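Local coordinates for protein DyP-type peroxidase (PDB 6FSK) that probably acts as a heme-dependent peroxidase of the dye-decolorizing family, oxidising its substrates, apparently including manganese(II), with the help of a peroxide, at residues 126-131 with 242-247; 109-114 with 462-467; 104-109 with 118-123. The protein carries 1 engineered substitution. One frame throughout, in Å; residues are numbered along the deposited sequence.

Interaction 1: 126-131 with 242-247; sequences APFLKD and FRYLFQ. With HEM (protoporphyrin IX containing Fe), chain C.
Phe-128 drives its ring into the angle between Phe-242 and Tyr-244, two aromatic side chains that strand 238-247 presents on one side, two residues apart. The ring is sent there by a first torsion that sets CG beside the backbone N (chi1 -70°). CB and CG make no contact with the strand, which is met farther out. On one branch, CE1 lies 3.9 Å from Phe-242 CE2, and CZ at the end of the ring leans on that same carbon. On the other branch, CE2 meets Tyr-244 CD2 at 3.7 Å, with Tyr-244 CE2 only slightly farther off. Both meetings are oblique: the plane of Phe-128 is tilted by 34° from Phe-242 and by 60° from Tyr-244. Phe-25 joins the group by meeting Phe-128 edge-to-face, while one face of the Tyr-244 ring is covered by Phe-246 CE1, 3.5 Å above its centre.

Leu-245 and Gln-247 point to the other side of the strand, where the heme lies. Leu-245 CD1 packs 3.7 Å from the vinyl carbon CAB of the heme. Gln-247 runs extended beyond CG alongside the same vinyl group, its OE1 3.6 Å from the heme CBB and its NE2 3.7 Å from the ring methyl CMB, while NE2 donates to Glu-185 OE2. With an alanine here, the vinyl end would probably lose its lateral support and Glu-185 would be left without this amide donor.

The strand is thus two-faced, with an aromatic cluster toward the 126-131 loop and heme-pocket side chains opposite, an arrangement in keeping with the alpha+beta DyP fold, in which a beta-sheet forms one wall of the heme pocket.

Interaction 2: 109-114 with 462-467; sequences LGDPGS and VVPRGG
Asp-111 turns the flat of its carboxylate to the Pro-464 ring, whose CG points end-on into it, the two side chains sliding past each other in opposite directions. This joins the turn that ends helix 102-109 to strand 462-472 of the large antiparallel sheet of the DyP fold. The turn is a Schellman motif: Gly-110 leaves the helix with positive phi (101°), a conformation in which a CB would be pressed against the carbonyl O of Leu-109. The chain then swings into Asp-111, whose CG stands beside its own backbone N (chi1 -76°), a turn that faces the carboxylate to the proline.

Pro-464 CG sits above the carboxylate plane, 3.5 Å from Asp-111 CG and nearly equidistant from the two oxygens, while Pro-464 CB also lies 3.6 Å from OD2. No hydrogen bond passes between the segments, and the apolar CG corner of the proline covers one face of a buried acid. The polar needs of that acid are met by other partners: OD1 takes a salt bridge from Arg-243 and a hydrogen bond from Gln-433, and OD2 accepts from Trp-124 NE1. These partners should hold the carboxylate in a fixed rotation and would be expected to favour its charged form.

Pro-464 is enclosed further by Arg-243 and Gln-433, whereas Val-462, two residues earlier on the strand, touches the heme. Toward the surface the contact is completed by a second proline. Pro-112 and Pro-464 reach toward each other, and Pro-112 CD stops 3.9 Å from Pro-464 CG.

Interaction 3: 104-109 with 118-123; sequences KDAEIL and DAFTPA
Glu-107 stretches across the ring of Phe-120 so that its aliphatic stem lies over one face and its carboxylate passes out beyond the CB side. Its CB makes a CH-pi contact over the face, 3.8 Å from the ring centroid and close to the ring normal. CG is anti to the backbone N (chi1 -171°), and beyond it the chain is extended, which carries CG past Phe-120 CD1 and brings OE1 to 3.4 Å from Phe-120 CB. The carboxylate is turned nearly parallel to the ring, their planes differing by 15°. Backbone joins the overlap as well, since Glu-107 N lies 3.4 Å from Phe-120 CE2.

The two carboxylate oxygens have separate partners. OE2 forms a salt bridge with Lys-115, and OE1 accepts from a water at 2.6 Å that also donates to the carbonyl O of Asp-118. The acid therefore reaches strand 113-116 through Lys-115 and, through the water, the turn at Asp-118 that leads into strand 119-122.

Beside the ring, Ala-106 points toward the strand and fills the next position with its methyl: CB is 4.1 Å from Phe-120 CE2 and 4.2 Å from Pro-122 CB. Phe-120 and Pro-122, alternate residues on one side of the strand, thus share this small residue.

Helix 104-109 and strand 119-122 cross at 81°, close to perpendicular. The helix packs with this side on strand 119-122, the second strand of the hairpin with 113-116, while Ile-108, directed away from it, packs against His-394 and Glu-398 of helix 393-401.

How the interactions relate
Interactions 1 and 2 are buried and reach neighbouring strands of the same large sheet, 238-247 and 462-472, whereas interaction 3 is only partly buried and belongs to the hairpin farther out. Chemistry follows place: aromatic rings alone meet across interaction 1, whose strand also faces the heme, interaction 2 pairs proline with an enclosed carboxylate, and interaction 3 sets an acid's aliphatic stem on a ring and adds a water bridge. The Arg-243 to Asp-111 salt bridge ties the first two. Leu-109 is common to interactions 2 and 3; hairpin strands 113-116 and 119-122 are joined by the probable Ser-114 to Thr-121 backbone bond. Interaction 1 meets interaction 3 mainly through Leu-129, packed on Thr-121 and Pro-122.

Interaction 1: 126-131 with 242-247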
loop_
_atom_site.group_PDB
_atom_site.type_symbol
_atom_site.label_atom_id
_atom_site.label_comp_id
_atom_site.label_asym_id
_atom_site.label_seq_id
_atom_site.Cartn_x
_atom_site.Cartn_y
_atom_site.Cartn_z
ATOM N N ALA A 126 4.924 -2.565 20.775
ATOM C CA ALA A 126 4.972 -1.426 21.692
ATOM C C ALA A 126 5.414 -0.094 21.158
ATOM O O ALA A 126 4.798 0.946 21.459
ATOM C CB ALA A 126 5.776 -1.829 22.928
ATOM N N PRO A 127 6.423 -0.066 20.325
ATOM C CA PRO A 127 6.896 1.221 19.858
ATOM C C PRO A 127 5.849 1.966 19.023
ATOM O O PRO A 127 5.768 3.188 19.035
ATOM C CB PRO A 127 8.110 0.898 19.038
ATOM C CG PRO A 127 8.532 -0.439 19.506
ATOM C CD PRO A 127 7.360 -1.175 20.009
ATOM N N PHE A 128 4.952 1.214 18.357
ATOM C CA PHE A 128 3.931 1.886 17.539
ATOM C C PHE A 128 2.747 2.382 18.301
ATOM O O PHE A 128 1.876 3.047 17.755
ATOM C CB PHE A 128 3.524 0.954 16.341
ATOM C CG PHE A 128 4.626 0.808 15.302
ATOM C CD1 PHE A 128 4.854 1.867 14.399
ATOM C CD2 PHE A 128 5.440 -0.291 15.225
ATOM C CE1 PHE A 128 5.886 1.774 13.489
ATOM C CE2 PHE A 128 6.472 -0.389 14.278
ATOM C CZ PHE A 128 6.658 0.642 13.405
ATOM N N LEU A 129 2.747 2.089 19.620
ATOM C CA LEU A 129 1.793 2.636 20.526
ATOM C C LEU A 129 2.286 3.941 21.071
ATOM O O LEU A 129 1.516 4.663 21.676
ATOM C CB LEU A 129 1.412 1.609 21.609
ATOM C CG LEU A 129 0.721 0.376 21.120
ATOM C CD1 LEU A 129 0.421 -0.489 22.338
ATOM C CD2 LEU A 129 -0.548 0.750 20.403
ATOM N N LYS A 130 3.529 4.302 20.852
ATOM C CA LYS A 130 4.042 5.619 21.254
ATOM C C LYS A 130 3.729 6.660 20.252
ATOM O O LYS A 130 3.503 6.364 19.070
ATOM C CB LYS A 130 5.536 5.595 21.491
ATOM C CG LYS A 130 5.981 4.580 22.495
ATOM C CD LYS A 130 7.447 4.737 22.903
ATOM C CE LYS A 130 7.736 3.952 24.206
ATOM N NZ LYS A 130 7.162 2.527 24.197
ATOM N N ASP A 131 3.739 7.923 20.649
ATOM C CA ASP A 131 3.602 9.006 19.689
ATOM C C ASP A 131 4.857 9.022 18.811
ATOM O O ASP A 131 6.020 9.020 19.252
ATOM C CB ASP A 131 3.569 10.379 20.412
ATOM C CG ASP A 131 2.250 10.686 21.154
ATOM O OD1 ASP A 131 1.347 9.891 21.251
ATOM O OD2 ASP A 131 2.191 11.852 21.671
ATOM N N PHE A 242 1.514 4.239 6.314
ATOM C CA PHE A 242 2.372 3.086 6.643
ATOM C C PHE A 242 1.601 2.062 7.430
ATOM O O PHE A 242 0.930 2.444 8.391
ATOM C CB PHE A 242 3.585 3.512 7.447
ATOM C CG PHE A 242 4.394 2.358 7.946
ATOM C CD1 PHE A 242 5.128 1.557 7.095
ATOM C CD2 PHE A 242 4.422 2.074 9.295
ATOM C CE1 PHE A 242 5.915 0.505 7.617
ATOM C CE2 PHE A 242 5.164 0.999 9.770
ATOM C CZ PHE A 242 5.816 0.211 8.925
ATOM N N ARG A 243 1.672 0.792 7.012
ATOM C CA ARG A 243 1.057 -0.347 7.735
ATOM C C ARG A 243 2.056 -1.450 7.845
ATOM O O ARG A 243 2.624 -1.905 6.856
ATOM C CB ARG A 243 -0.211 -0.860 7.043
ATOM C CG ARG A 243 -1.288 0.224 6.906
ATOM C CD ARG A 243 -2.199 0.277 8.116
ATOM N NE ARG A 243 -3.125 -0.834 8.296
ATOM C CZ ARG A 243 -3.698 -1.187 9.436
ATOM N NH1 ARG A 243 -3.360 -0.623 10.579
ATOM N NH2 ARG A 243 -4.546 -2.197 9.405
ATOM N N TYR A 244 2.318 -1.866 9.083
ATOM C CA TYR A 244 3.283 -2.965 9.311
ATOM C C TYR A 244 2.555 -4.291 9.324
ATOM O O TYR A 244 1.857 -4.601 10.335
ATOM C CB TYR A 244 3.928 -2.686 10.654
ATOM C CG TYR A 244 5.159 -3.472 11.015
ATOM C CD1 TYR A 244 5.882 -4.180 10.119
ATOM C CD2 TYR A 244 5.661 -3.361 12.314
ATOM C CE1 TYR A 244 7.079 -4.817 10.475
ATOM C CE2 TYR A 244 6.810 -4.019 12.657
ATOM C CZ TYR A 244 7.526 -4.692 11.756
ATOM O OH TYR A 244 8.727 -5.342 12.163
ATOM N N LEU A 245 2.516 -4.921 8.164
ATOM C CA LEU A 245 1.551 -6.028 7.947
ATOM C C LEU A 245 2.207 -7.374 7.986
ATOM O O LEU A 245 2.913 -7.748 7.070
ATOM C CB LEU A 245 0.773 -5.852 6.657
ATOM C CG LEU A 245 -0.058 -4.579 6.617
ATOM C CD1 LEU A 245 -0.783 -4.496 5.232
ATOM C CD2 LEU A 245 -1.122 -4.435 7.683
ATOM N N PHE A 246 2.040 -8.107 9.076
ATOM C CA PHE A 246 2.673 -9.449 9.151
ATOM C C PHE A 246 1.794 -10.408 8.357
ATOM O O PHE A 246 0.558 -10.272 8.380
ATOM C CB PHE A 246 2.778 -9.891 10.630
ATOM C CG PHE A 246 3.907 -9.261 11.347
ATOM C CD1 PHE A 246 3.909 -7.931 11.655
ATOM C CD2 PHE A 246 5.028 -9.984 11.702
ATOM C CE1 PHE A 246 5.013 -7.299 12.232
ATOM C CE2 PHE A 246 6.095 -9.373 12.358
ATOM C CZ PHE A 246 6.079 -8.036 12.623
ATOM N N GLN A 247 2.420 -11.343 7.682
ATOM C CA GLN A 247 1.699 -12.349 6.918
ATOM C C GLN A 247 1.924 -13.738 7.516
ATOM O O GLN A 247 3.034 -14.105 7.858
ATOM C CB GLN A 247 2.165 -12.314 5.490
ATOM C CG GLN A 247 1.725 -10.992 4.814
ATOM C CD GLN A 247 2.322 -10.868 3.444
ATOM O OE1 GLN A 247 3.077 -9.968 3.211
ATOM N NE2 GLN A 247 1.897 -11.628 2.503
HETATM C CHA HEM C . -2.967 -5.097 -5.506
HETATM C CHB HEM C . -1.139 -8.138 -2.241
HETATM C CHC HEM C . -2.318 -5.016 1.229
HETATM C CHD HEM C . -4.438 -2.093 -2.002
HETATM C C1A HEM C . -2.348 -6.220 -4.952
HETATM C C2A HEM C . -1.831 -7.340 -5.675
HETATM C C3A HEM C . -1.278 -8.167 -4.777
HETATM C C4A HEM C . -1.526 -7.593 -3.489
HETATM C CMA HEM C . -0.667 -9.499 -5.048
HETATM C CAA HEM C . -1.940 -7.534 -7.179
HETATM C CBA HEM C . -0.781 -7.049 -8.040
HETATM C CGA HEM C . -0.679 -5.548 -8.095
HETATM O O1A HEM C . -1.465 -4.895 -8.785
HETATM O O2A HEM C . 0.244 -5.000 -7.441
HETATM C C1B HEM C . -1.292 -7.577 -0.970
HETATM C C2B HEM C . -0.821 -8.101 0.229
HETATM C C3B HEM C . -1.101 -7.235 1.239
HETATM C C4B HEM C . -1.818 -6.131 0.584
HETATM C CMB HEM C . -0.144 -9.437 0.405
HETATM C CAB HEM C . -0.871 -7.256 2.700
HETATM C CBB HEM C . 0.057 -7.994 3.270
HETATM C C1C HEM C . -3.064 -3.987 0.742
HETATM C C2C HEM C . -3.679 -2.929 1.424
HETATM C C3C HEM C . -4.309 -2.102 0.540
HETATM C C4C HEM C . -4.018 -2.632 -0.770
HETATM C CMC HEM C . -3.606 -2.746 2.916
HETATM C CAC HEM C . -5.174 -0.902 0.712
HETATM C CBC HEM C . -5.918 -0.667 1.812
HETATM C C1D HEM C . -4.134 -2.673 -3.237
HETATM C C2D HEM C . -4.457 -1.949 -4.505
HETATM C C3D HEM C . -3.988 -2.802 -5.493
HETATM C C4D HEM C . -3.492 -3.983 -4.806
HETATM C CMD HEM C . -5.073 -0.619 -4.681
HETATM C CAD HEM C . -4.095 -2.629 -7.004
HETATM C CBD HEM C . -5.403 -3.095 -7.560
HETATM C CGD HEM C . -5.524 -2.788 -9.032
HETATM O O1D HEM C . -5.867 -3.778 -9.724
HETATM O O2D HEM C . -5.196 -1.702 -9.465
HETATM N NA HEM C . -2.260 -6.415 -3.573
HETATM N NB HEM C . -1.968 -6.425 -0.740
HETATM N NC HEM C . -3.403 -3.852 -0.627
HETATM N ND HEM C . -3.641 -3.889 -3.480
HETATM FE FE HEM C . -2.888 -5.185 -2.116
#

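Interaction 2: 109-114 with 462-467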
loop_
_atom_site.group_PDB
_atom_site.type_symbol
_atom_site.label_atom_id
_atom_site.label_comp_id
_atom_site.label_asym_id
_atom_site.label_seq_id
_atom_site.Cartn_x
_atom_site.Cartn_y
_atom_site.Cartn_z
ATOM N N LEU A 109 -10.539 0.939 11.262
ATOM C CA LEU A 109 -9.916 0.081 10.222
ATOM C C LEU A 109 -10.199 -1.375 10.454
ATOM O O LEU A 109 -10.103 -2.235 9.520
ATOM C CB LEU A 109 -8.413 0.292 10.075
ATOM C CG LEU A 109 -7.905 1.685 9.746
ATOM C CD1 LEU A 109 -6.383 1.699 9.750
ATOM C CD2 LEU A 109 -8.451 2.197 8.448
ATOM N N GLY A 110 -10.503 -1.760 11.701
ATOM C CA GLY A 110 -10.779 -3.146 12.033
ATOM C C GLY A 110 -9.647 -3.913 12.692
ATOM O O GLY A 110 -9.756 -5.147 12.836
ATOM N N ASP A 111 -8.593 -3.238 13.100
ATOM C CA ASP A 111 -7.434 -3.873 13.689
ATOM C C ASP A 111 -7.861 -4.563 14.988
ATOM O O ASP A 111 -8.681 -4.071 15.731
ATOM C CB ASP A 111 -6.340 -2.880 14.041
ATOM C CG ASP A 111 -5.551 -2.371 12.818
ATOM O OD1 ASP A 111 -6.111 -2.465 11.701
ATOM O OD2 ASP A 111 -4.433 -1.829 12.963
ATOM N N PRO A 112 -7.215 -5.697 15.262
ATOM C CA PRO A 112 -7.354 -6.283 16.620
ATOM C C PRO A 112 -6.923 -5.300 17.695
ATOM O O PRO A 112 -6.011 -4.466 17.488
ATOM C CB PRO A 112 -6.422 -7.484 16.592
ATOM C CG PRO A 112 -6.145 -7.780 15.143
ATOM C CD PRO A 112 -6.181 -6.399 14.482
ATOM N N GLY A 113 -7.566 -5.370 18.861
ATOM C CA GLY A 113 -7.269 -4.389 19.873
ATOM C C GLY A 113 -8.180 -4.573 21.058
ATOM O O GLY A 113 -8.907 -5.533 21.069
ATOM N N SER A 114 -8.047 -3.670 22.007
ATOM C CA SER A 114 -8.956 -3.690 23.181
ATOM C C SER A 114 -9.358 -2.323 23.533
ATOM O O SER A 114 -8.725 -1.352 23.135
ATOM C CB SER A 114 -8.268 -4.397 24.350
ATOM O OG SER A 114 -7.016 -3.805 24.601
ATOM N N VAL A 462 -3.387 -11.813 7.447
ATOM C CA VAL A 462 -2.574 -10.551 7.567
ATOM C C VAL A 462 -2.909 -9.958 8.899
ATOM O O VAL A 462 -4.083 -9.855 9.249
ATOM C CB VAL A 462 -2.937 -9.577 6.377
ATOM C CG1 VAL A 462 -2.182 -8.269 6.594
ATOM C CG2 VAL A 462 -2.458 -10.184 5.086
ATOM N N VAL A 463 -1.882 -9.624 9.670
ATOM C CA VAL A 463 -2.019 -9.130 11.043
ATOM C C VAL A 463 -1.292 -7.768 11.141
ATOM O O VAL A 463 -0.063 -7.714 11.013
ATOM C CB VAL A 463 -1.345 -10.054 11.943
ATOM C CG1 VAL A 463 -1.487 -9.594 13.419
ATOM C CG2 VAL A 463 -2.024 -11.465 11.889
ATOM N N PRO A 464 -1.997 -6.659 11.308
ATOM C CA PRO A 464 -1.311 -5.403 11.483
ATOM C C PRO A 464 -0.654 -5.293 12.843
ATOM O O PRO A 464 -1.307 -5.616 13.849
ATOM C CB PRO A 464 -2.421 -4.390 11.359
ATOM C CG PRO A 464 -3.684 -5.128 11.784
ATOM C CD PRO A 464 -3.459 -6.537 11.429
ATOM N N ARG A 465 0.619 -4.853 12.871
ATOM C CA ARG A 465 1.322 -4.687 14.115
ATOM C C ARG A 465 1.893 -3.309 14.336
ATOM O O ARG A 465 2.691 -3.086 15.284
ATOM C CB ARG A 465 2.376 -5.760 14.202
ATOM C CG ARG A 465 1.797 -7.174 14.348
ATOM C CD ARG A 465 1.185 -7.483 15.715
ATOM N NE ARG A 465 2.233 -7.581 16.753
ATOM C CZ ARG A 465 2.020 -7.425 18.043
ATOM N NH1 ARG A 465 0.829 -7.154 18.477
ATOM N NH2 ARG A 465 3.031 -7.645 18.877
ATOM N N GLY A 466 1.443 -2.339 13.542
ATOM C CA GLY A 466 1.878 -0.981 13.713
ATOM C C GLY A 466 1.489 -0.168 12.491
ATOM O O GLY A 466 1.163 -0.731 11.439
ATOM N N GLY A 467 1.545 1.137 12.649
ATOM C CA GLY A 467 1.215 2.001 11.519
ATOM C C GLY A 467 1.135 3.417 11.935
ATOM O O GLY A 467 1.017 3.717 13.096
#

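Interaction 3: 104-109 with 118-123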
loop_
_atom_site.group_PDB
_atom_site.type_symbol
_atom_site.label_atom_id
_atom_site.label_comp_id
_atom_site.label_asym_id
_atom_site.label_seq_id
_atom_site.Cartn_x
_atom_site.Cartn_y
_atom_site.Cartn_z
ATOM N N LYS A 104 -5.644 5.672 16.740
ATOM C CA LYS A 104 -7.087 5.779 17.026
ATOM C C LYS A 104 -7.912 5.292 15.836
ATOM O O LYS A 104 -8.881 4.582 15.991
ATOM C CB LYS A 104 -7.468 7.198 17.336
ATOM C CG LYS A 104 -7.061 7.579 18.730
ATOM C CD LYS A 104 -7.327 9.018 19.008
ATOM C CE LYS A 104 -6.859 9.372 20.421
ATOM N NZ LYS A 104 -6.518 10.810 20.422
ATOM N N ASP A 105 -7.444 5.582 14.610
ATOM C CA ASP A 105 -8.224 5.234 13.419
ATOM C C ASP A 105 -8.270 3.709 13.212
ATOM O O ASP A 105 -9.189 3.198 12.591
ATOM C CB ASP A 105 -7.611 5.884 12.181
ATOM C CG ASP A 105 -8.587 6.019 11.018
ATOM O OD1 ASP A 105 -9.740 6.390 11.228
ATOM O OD2 ASP A 105 -8.153 5.766 9.812
ATOM N N ALA A 106 -7.285 2.999 13.770
ATOM C CA ALA A 106 -7.164 1.577 13.615
ATOM C C ALA A 106 -8.406 0.849 14.166
ATOM O O ALA A 106 -8.783 -0.234 13.725
ATOM C CB ALA A 106 -5.932 1.060 14.340
ATOM N N GLU A 107 -9.120 1.458 15.117
ATOM C CA GLU A 107 -10.376 0.860 15.589
ATOM C C GLU A 107 -11.363 0.712 14.437
ATOM O O GLU A 107 -11.875 -0.375 14.199
ATOM C CB GLU A 107 -11.003 1.751 16.674
ATOM C CG GLU A 107 -12.195 1.076 17.356
ATOM C CD GLU A 107 -12.856 1.904 18.449
ATOM O OE1 GLU A 107 -12.360 3.007 18.827
ATOM O OE2 GLU A 107 -13.890 1.374 18.982
ATOM N N ILE A 108 -11.547 1.796 13.686
ATOM C CA ILE A 108 -12.431 1.762 12.534
ATOM C C ILE A 108 -11.867 0.956 11.383
ATOM O O ILE A 108 -12.647 0.312 10.648
ATOM C CB ILE A 108 -12.858 3.173 12.177
ATOM C CG1 ILE A 108 -13.878 3.657 13.297
ATOM C CG2 ILE A 108 -13.469 3.266 10.811
ATOM C CD1 ILE A 108 -14.170 5.131 13.106
ATOM N N LEU A 109 -10.539 0.939 11.262
ATOM C CA LEU A 109 -9.916 0.081 10.222
ATOM C C LEU A 109 -10.199 -1.375 10.454
ATOM O O LEU A 109 -10.103 -2.235 9.520
ATOM C CB LEU A 109 -8.413 0.292 10.075
ATOM C CG LEU A 109 -7.905 1.685 9.746
ATOM C CD1 LEU A 109 -6.383 1.699 9.750
ATOM C CD2 LEU A 109 -8.451 2.197 8.448
ATOM N N ASP A 118 -14.055 4.514 26.041
ATOM C CA ASP A 118 -13.958 4.899 24.635
ATOM C C ASP A 118 -12.532 4.764 24.072
ATOM O O ASP A 118 -12.337 5.023 22.865
ATOM C CB ASP A 118 -14.409 6.356 24.447
ATOM C CG ASP A 118 -15.876 6.595 24.849
ATOM O OD1 ASP A 118 -16.782 5.835 24.416
ATOM O OD2 ASP A 118 -16.112 7.585 25.587
ATOM N N ALA A 119 -11.539 4.424 24.915
ATOM C CA ALA A 119 -10.135 4.422 24.487
ATOM C C ALA A 119 -9.749 3.061 23.891
ATOM O O ALA A 119 -9.654 2.072 24.613
ATOM C CB ALA A 119 -9.228 4.727 25.666
ATOM N N PHE A 120 -9.483 3.050 22.587
ATOM C CA PHE A 120 -9.045 1.831 21.892
ATOM C C PHE A 120 -7.530 1.761 21.858
ATOM O O PHE A 120 -6.915 2.777 21.547
ATOM C CB PHE A 120 -9.543 1.898 20.461
ATOM C CG PHE A 120 -9.108 0.728 19.595
ATOM C CD1 PHE A 120 -9.645 -0.488 19.701
ATOM C CD2 PHE A 120 -8.106 0.919 18.646
ATOM C CE1 PHE A 120 -9.267 -1.573 18.910
ATOM C CE2 PHE A 120 -7.747 -0.138 17.848
ATOM C CZ PHE A 120 -8.306 -1.403 18.007
ATOM N N THR A 121 -6.911 0.605 22.163
ATOM C CA THR A 121 -5.529 0.376 21.944
ATOM C C THR A 121 -5.385 -0.744 20.969
ATOM O O THR A 121 -5.825 -1.839 21.235
ATOM C CB THR A 121 -4.814 0.012 23.258
ATOM O OG1 THR A 121 -5.102 1.061 24.151
ATOM C CG2 THR A 121 -3.290 -0.084 23.096
ATOM N N PRO A 122 -4.776 -0.497 19.780
ATOM C CA PRO A 122 -4.632 -1.611 18.859
ATOM C C PRO A 122 -3.587 -2.604 19.373
ATOM O O PRO A 122 -2.622 -2.185 20.136
ATOM C CB PRO A 122 -4.042 -0.917 17.577
ATOM C CG PRO A 122 -3.542 0.318 17.999
ATOM C CD PRO A 122 -4.270 0.777 19.217
ATOM N N ALA A 123 -3.691 -3.853 18.925
ATOM C CA ALA A 123 -2.741 -4.903 19.334
ATOM C C ALA A 123 -1.540 -4.788 18.425
ATOM O O ALA A 123 -1.322 -5.553 17.478
ATOM C CB ALA A 123 -3.361 -6.233 19.248
HETATM O O HOH W 1 -13.680 4.469 20.588
#